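Local coordinates for DUF2235 domain-containing protein (Pseudomonas aeruginosa, PDB 4O5P) that is a phospholipase effector of the type VI secretion system, probably hydrolysing membrane phospholipids through a catalytic domain of the alpha/beta-hydrolase clan, at residues Phe6-Ala11 with Thr370-Tyr375; Leu277-Thr282 with Cys331-Ser336. All coordinates share one frame; numbering follows the deposited sequence.

Interaction 1 (Phe6-Ala11 with Thr370-Tyr375)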
loop_
_atom_site.group_PDB
_atom_site.type_symbol
_atom_site.label_atom_id
_atom_site.label_comp_id
_atom_site.label_asym_id
_atom_site.label_seq_id
_atom_site.Cartn_x
_atom_site.Cartn_y
_atom_site.Cartn_z
ATOM N N PHE A 6 14.541 -11.486 14.423
ATOM C CA PHE A 6 14.321 -10.081 14.120
ATOM C C PHE A 6 15.410 -9.464 13.267
ATOM O O PHE A 6 16.428 -10.100 12.983
ATOM C CB PHE A 6 14.116 -9.265 15.413
ATOM C CG PHE A 6 15.394 -8.834 16.085
ATOM C CD1 PHE A 6 16.312 -9.778 16.547
ATOM C CD2 PHE A 6 15.663 -7.484 16.290
ATOM C CE1 PHE A 6 17.484 -9.381 17.181
ATOM C CE2 PHE A 6 16.835 -7.077 16.923
ATOM C CZ PHE A 6 17.748 -8.029 17.374
ATOM N N GLY A 7 15.178 -8.219 12.859
ATOM C CA GLY A 7 16.180 -7.440 12.151
ATOM C C GLY A 7 15.928 -7.415 10.658
ATOM O O GLY A 7 14.917 -7.923 10.186
ATOM N N PHE A 8 16.867 -6.849 9.911
ATOM C CA PHE A 8 16.743 -6.777 8.465
ATOM C C PHE A 8 17.673 -7.769 7.767
ATOM O O PHE A 8 18.853 -7.879 8.130
ATOM C CB PHE A 8 17.041 -5.367 8.006
ATOM C CG PHE A 8 17.091 -5.210 6.515
ATOM C CD1 PHE A 8 15.933 -5.107 5.780
ATOM C CD2 PHE A 8 18.311 -5.161 5.850
ATOM C CE1 PHE A 8 15.985 -4.945 4.392
ATOM C CE2 PHE A 8 18.365 -5.017 4.475
ATOM C CZ PHE A 8 17.201 -4.909 3.751
ATOM N N HIS A 9 17.143 -8.509 6.788
ATOM C CA HIS A 9 17.957 -9.480 6.043
ATOM C C HIS A 9 17.592 -9.502 4.567
ATOM O O HIS A 9 16.544 -8.973 4.172
ATOM C CB HIS A 9 17.779 -10.891 6.607
ATOM C CG HIS A 9 18.023 -10.987 8.077
ATOM N ND1 HIS A 9 19.268 -11.235 8.609
ATOM C CD2 HIS A 9 17.182 -10.858 9.129
ATOM C CE1 HIS A 9 19.184 -11.257 9.928
ATOM N NE2 HIS A 9 17.927 -11.036 10.268
ATOM N N ILE A 10 18.469 -10.094 3.758
ATOM C CA ILE A 10 18.131 -10.437 2.384
ATOM C C ILE A 10 17.114 -11.567 2.491
ATOM O O ILE A 10 17.151 -12.331 3.470
ATOM C CB ILE A 10 19.380 -10.939 1.613
ATOM C CG1 ILE A 10 20.416 -9.833 1.501
ATOM C CG2 ILE A 10 19.033 -11.371 0.192
ATOM C CD1 ILE A 10 19.870 -8.580 0.802
ATOM N N ALA A 11 16.215 -11.680 1.512
ATOM C CA ALA A 11 15.332 -12.841 1.404
ATOM C C ALA A 11 16.105 -14.140 1.627
ATOM O O ALA A 11 17.250 -14.255 1.203
ATOM C CB ALA A 11 14.683 -12.877 0.044
ATOM N N THR A 370 9.983 -8.907 15.170
ATOM C CA THR A 370 9.638 -8.356 13.854
ATOM C C THR A 370 10.847 -8.406 12.916
ATOM O O THR A 370 11.972 -8.133 13.337
ATOM C CB THR A 370 9.075 -6.921 13.959
ATOM O OG1 THR A 370 10.106 -6.009 14.363
ATOM C CG2 THR A 370 7.946 -6.878 14.988
ATOM N N VAL A 371 10.623 -8.753 11.651
ATOM C CA VAL A 371 11.735 -8.993 10.727
ATOM C C VAL A 371 11.373 -8.427 9.357
ATOM O O VAL A 371 10.202 -8.398 8.995
ATOM C CB VAL A 371 12.100 -10.517 10.690
ATOM C CG1 VAL A 371 10.905 -11.356 10.261
ATOM C CG2 VAL A 371 13.299 -10.794 9.807
ATOM N N GLU A 372 12.369 -7.926 8.632
ATOM C CA GLU A 372 12.165 -7.255 7.339
ATOM C C GLU A 372 13.103 -7.907 6.311
ATOM O O GLU A 372 14.323 -7.943 6.508
ATOM C CB GLU A 372 12.431 -5.740 7.494
ATOM C CG GLU A 372 12.227 -4.852 6.240
ATOM C CD GLU A 372 12.011 -3.387 6.606
ATOM O OE1 GLU A 372 12.997 -2.650 6.845
ATOM O OE2 GLU A 372 10.848 -2.946 6.666
ATOM N N TYR A 373 12.538 -8.454 5.236
ATOM C CA TYR A 373 13.328 -9.151 4.222
ATOM C C TYR A 373 13.337 -8.389 2.907
ATOM O O TYR A 373 12.281 -7.951 2.430
ATOM C CB TYR A 373 12.765 -10.546 3.973
ATOM C CG TYR A 373 13.060 -11.536 5.067
ATOM C CD1 TYR A 373 14.326 -12.103 5.198
ATOM C CD2 TYR A 373 12.065 -11.922 5.961
ATOM C CE1 TYR A 373 14.598 -13.035 6.209
ATOM C CE2 TYR A 373 12.324 -12.839 6.955
ATOM C CZ TYR A 373 13.589 -13.384 7.080
ATOM O OH TYR A 373 13.828 -14.300 8.077
ATOM N N ALA A 374 14.529 -8.239 2.325
ATOM C CA ALA A 374 14.678 -7.601 1.013
ATOM C C ALA A 374 14.432 -8.626 -0.096
ATOM O O ALA A 374 15.024 -9.710 -0.072
ATOM C CB ALA A 374 16.057 -7.006 0.865
ATOM N N TYR A 375 13.571 -8.265 -1.053
ATOM C CA TYR A 375 13.155 -9.118 -2.183
ATOM C C TYR A 375 13.369 -8.420 -3.540
ATOM O O TYR A 375 13.275 -7.199 -3.645
ATOM C CB TYR A 375 11.666 -9.519 -2.056
ATOM C CG TYR A 375 11.455 -10.832 -1.329
ATOM C CD1 TYR A 375 11.559 -10.913 0.057
ATOM C CD2 TYR A 375 11.166 -11.997 -2.030
ATOM C CE1 TYR A 375 11.378 -12.133 0.730
ATOM C CE2 TYR A 375 11.004 -13.207 -1.374
ATOM C CZ TYR A 375 11.108 -13.265 0.000
ATOM O OH TYR A 375 10.934 -14.472 0.640
#
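F8 packs against E372 and A374 on one face of a parallel strand pair, strand 7-10 beside strand 370-375, whose directions differ by 23°. With CG anti to the backbone N (chi1 174°), the ring runs along the sheet toward A374. Its CB stands 4.0 Å from E372 O. One bond past CG, CD1 comes to 3.3 Å from that same E372 O and lies 3.7 Å from E372 CG. CE1 bridges from E372 O to the methyl of A374, and the ring finishes with CZ 3.7 Å from A374 CB. Ring and carboxylate planes stand 82° apart, and the polar end of E372 is engaged elsewhere: OE1 by S348 and Y366, OE2 by H333 and the backbone N of I349. I10 joins the patch, its CD1 4.1 Å from A374 CB, and V472 of helix 469-487 touches both F8 and I10.

On the face of V371, H9 and Y373, V371 CG2 meets the H9 imidazole at its edge, 3.9 Å from CD2, and H9 CB touches the Y373 ring, while H9 NE2 reaches back 3.2 Å to F6 O and so ties the imidazole down within its own segment. Just past the end of strand 7-10, A11 CB sits over the face of the Y375 ring, 3.6 Å from its centroid, in a CH-pi contact; Y375 OH binds H409.

Five backbone hydrogen bonds join G7, H9 and A11 to T370, E372 and A374, in the staggered pattern of parallel strands. The N-terminal segment thus adds an edge strand to the central, largely parallel sheet of an alpha/beta-hydrolase-like domain.

Interaction 2 (Leu277-Thr282 with Cys331-Ser336)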
loop_
_atom_site.group_PDB
_atom_site.type_symbol
_atom_site.label_atom_id
_atom_site.label_comp_id
_atom_site.label_asym_id
_atom_site.label_seq_id
_atom_site.Cartn_x
_atom_site.Cartn_y
_atom_site.Cartn_z
ATOM N N LEU A 277 1.357 -10.389 11.966
ATOM C CA LEU A 277 1.125 -9.273 11.065
ATOM C C LEU A 277 2.061 -9.460 9.860
ATOM O O LEU A 277 3.290 -9.371 9.994
ATOM C CB LEU A 277 1.418 -7.956 11.794
ATOM C CG LEU A 277 1.231 -6.619 11.082
ATOM C CD1 LEU A 277 -0.248 -6.412 10.719
ATOM C CD2 LEU A 277 1.740 -5.512 11.996
ATOM N N GLY A 278 1.492 -9.783 8.703
ATOM C CA GLY A 278 2.306 -10.045 7.520
ATOM C C GLY A 278 2.128 -8.958 6.477
ATOM O O GLY A 278 1.023 -8.753 5.976
ATOM N N LEU A 279 3.222 -8.288 6.128
ATOM C CA LEU A 279 3.166 -7.114 5.268
ATOM C C LEU A 279 4.046 -7.231 4.019
ATOM O O LEU A 279 5.200 -7.669 4.080
ATOM C CB LEU A 279 3.587 -5.876 6.049
ATOM C CG LEU A 279 2.986 -5.683 7.432
ATOM C CD1 LEU A 279 3.752 -4.571 8.136
ATOM C CD2 LEU A 279 1.502 -5.376 7.324
ATOM N N PHE A 280 3.485 -6.851 2.877
ATOM C CA PHE A 280 4.234 -6.816 1.632
ATOM C C PHE A 280 4.411 -5.348 1.260
ATOM O O PHE A 280 3.405 -4.672 0.981
ATOM C CB PHE A 280 3.441 -7.491 0.503
ATOM C CG PHE A 280 3.179 -8.965 0.703
ATOM C CD1 PHE A 280 4.062 -9.911 0.185
ATOM C CD2 PHE A 280 2.029 -9.406 1.347
ATOM C CE1 PHE A 280 3.822 -11.264 0.327
ATOM C CE2 PHE A 280 1.775 -10.770 1.491
ATOM C CZ PHE A 280 2.675 -11.704 0.984
ATOM N N ASP A 281 5.653 -4.856 1.297
ATOM C CA ASP A 281 6.026 -3.553 0.694
ATOM C C ASP A 281 5.076 -2.421 1.034
ATOM O O ASP A 281 4.345 -1.958 0.164
ATOM C CB ASP A 281 6.119 -3.688 -0.835
ATOM C CG ASP A 281 7.125 -2.747 -1.450
ATOM O OD1 ASP A 281 8.270 -2.702 -0.961
ATOM O OD2 ASP A 281 6.789 -2.045 -2.431
ATOM N N THR A 282 5.085 -1.987 2.301
ATOM C CA THR A 282 4.181 -0.948 2.788
ATOM C C THR A 282 4.327 0.375 2.046
ATOM O O THR A 282 5.431 0.911 1.961
ATOM C CB THR A 282 4.463 -0.631 4.257
ATOM O OG1 THR A 282 4.362 -1.826 5.029
ATOM C CG2 THR A 282 3.483 0.416 4.786
ATOM N N CYS A 331 5.749 -9.940 13.460
ATOM C CA CYS A 331 5.532 -9.202 12.222
ATOM C C CYS A 331 6.618 -9.505 11.195
ATOM O O CYS A 331 7.813 -9.425 11.498
ATOM C CB CYS A 331 5.468 -7.695 12.476
ATOM S SG CYS A 331 5.234 -6.704 10.955
ATOM N N VAL A 332 6.195 -9.872 9.987
ATOM C CA VAL A 332 7.118 -10.121 8.886
ATOM C C VAL A 332 6.831 -9.120 7.756
ATOM O O VAL A 332 5.705 -9.044 7.284
ATOM C CB VAL A 332 6.950 -11.539 8.334
ATOM C CG1 VAL A 332 7.751 -11.694 7.040
ATOM C CG2 VAL A 332 7.357 -12.611 9.393
ATOM N N HIS A 333 7.839 -8.360 7.326
ATOM C CA HIS A 333 7.654 -7.384 6.243
ATOM C C HIS A 333 8.597 -7.689 5.083
ATOM O O HIS A 333 9.802 -7.585 5.218
ATOM C CB HIS A 333 7.964 -5.979 6.757
ATOM C CG HIS A 333 7.568 -4.875 5.820
ATOM N ND1 HIS A 333 8.151 -3.627 5.866
ATOM C CD2 HIS A 333 6.625 -4.812 4.848
ATOM C CE1 HIS A 333 7.583 -2.841 4.965
ATOM N NE2 HIS A 333 6.656 -3.536 4.331
ATOM N N LEU A 334 8.031 -8.042 3.941
ATOM C CA LEU A 334 8.787 -8.338 2.749
ATOM C C LEU A 334 8.724 -7.092 1.887
ATOM O O LEU A 334 7.625 -6.613 1.587
ATOM C CB LEU A 334 8.127 -9.517 2.026
ATOM C CG LEU A 334 7.931 -10.770 2.884
ATOM C CD1 LEU A 334 7.392 -11.909 2.055
ATOM C CD2 LEU A 334 9.241 -11.179 3.600
ATOM N N VAL A 335 9.891 -6.573 1.489
ATOM C CA VAL A 335 9.967 -5.317 0.739
ATOM C C VAL A 335 10.648 -5.456 -0.628
ATOM O O VAL A 335 11.509 -6.312 -0.817
ATOM C CB VAL A 335 10.666 -4.202 1.572
ATOM C CG1 VAL A 335 10.068 -4.136 2.998
ATOM C CG2 VAL A 335 12.159 -4.447 1.667
ATOM N N SER A 336 10.242 -4.612 -1.581
ATOM C CA SER A 336 10.821 -4.572 -2.931
ATOM C C SER A 336 12.130 -3.781 -2.949
ATOM O O SER A 336 12.188 -2.678 -2.406
ATOM C CB SER A 336 9.804 -3.915 -3.878
ATOM O OG SER A 336 10.410 -3.420 -5.064
#
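L277 begins the pairing with C331: its CD2 lies 3.8 Å from C331 SG, and its carbonyl receives the N-H of V332. G278 follows with no side chain; its backbone bonds instead to I233 and G235 on the other neighbouring strand. L279 uses both backbone polar atoms on this side, its N donating to V332 O and its O accepting from L334 N. Its CD1 packs 3.8 Å from C331 SG, on the same face as L277, while its CB lies 3.4 Å from H333 CD2.

F280 turns to the reverse face, where it lies alongside L334 pointing the same way, CE1 4.0 Å from L334 CD1; helix 403-416 backs both side chains through M410, A406 and H409. The strand ends at F280. D281 N still donates to L334 O, at 2.7 Å, but positive phi (47°) swings the chain out of the sheet. The D281 carboxylate then takes over as acceptor: OD1 takes the N-H of S336 at 2.8 Å in an almost straight bond (175° at the hydrogen), met from above the carboxylate plane. OD2 binds H379 ND1 and forms a salt bridge with R685.

T282 N donates 3.0 Å to H333 NE2, lying in the imidazole plane. With NE2 accepting, ND1 probably carries the proton of its bond to E372 OE2. That pair of bonds fixes the rotation of the ring, and V335 CG1 lies over one of its faces.

D281 follows the strand beside the one leading to the probable nucleophile elbow at S237; its bond to H379 is consistent with the acid of a Ser-His-Asp triad, placed after strand 6, as in some alpha/beta-hydrolases, rather than the canonical strand 7.

Interactions 1 and 2 are neighbouring parts of one largely parallel sheet, joined where strand 331-336 lies beside strand 370-375: Y373 N bonds to H333 O and Y375 N to V335 O, while Y373 CB packs on L334 CD2. Interaction 2 is wholly buried, nearer the centre of the chain, and ends in a polar network around an acidic side chain. Interaction 1 is only partly buried; its side chains meet mainly through aromatic and aliphatic contacts, and two of its residues, F6 and H9, are exposed. The buried E372 links the two chemically, since the glutamate whose CG touches F8 in interaction 1 also binds the imidazole that receives T282 N in interaction 2.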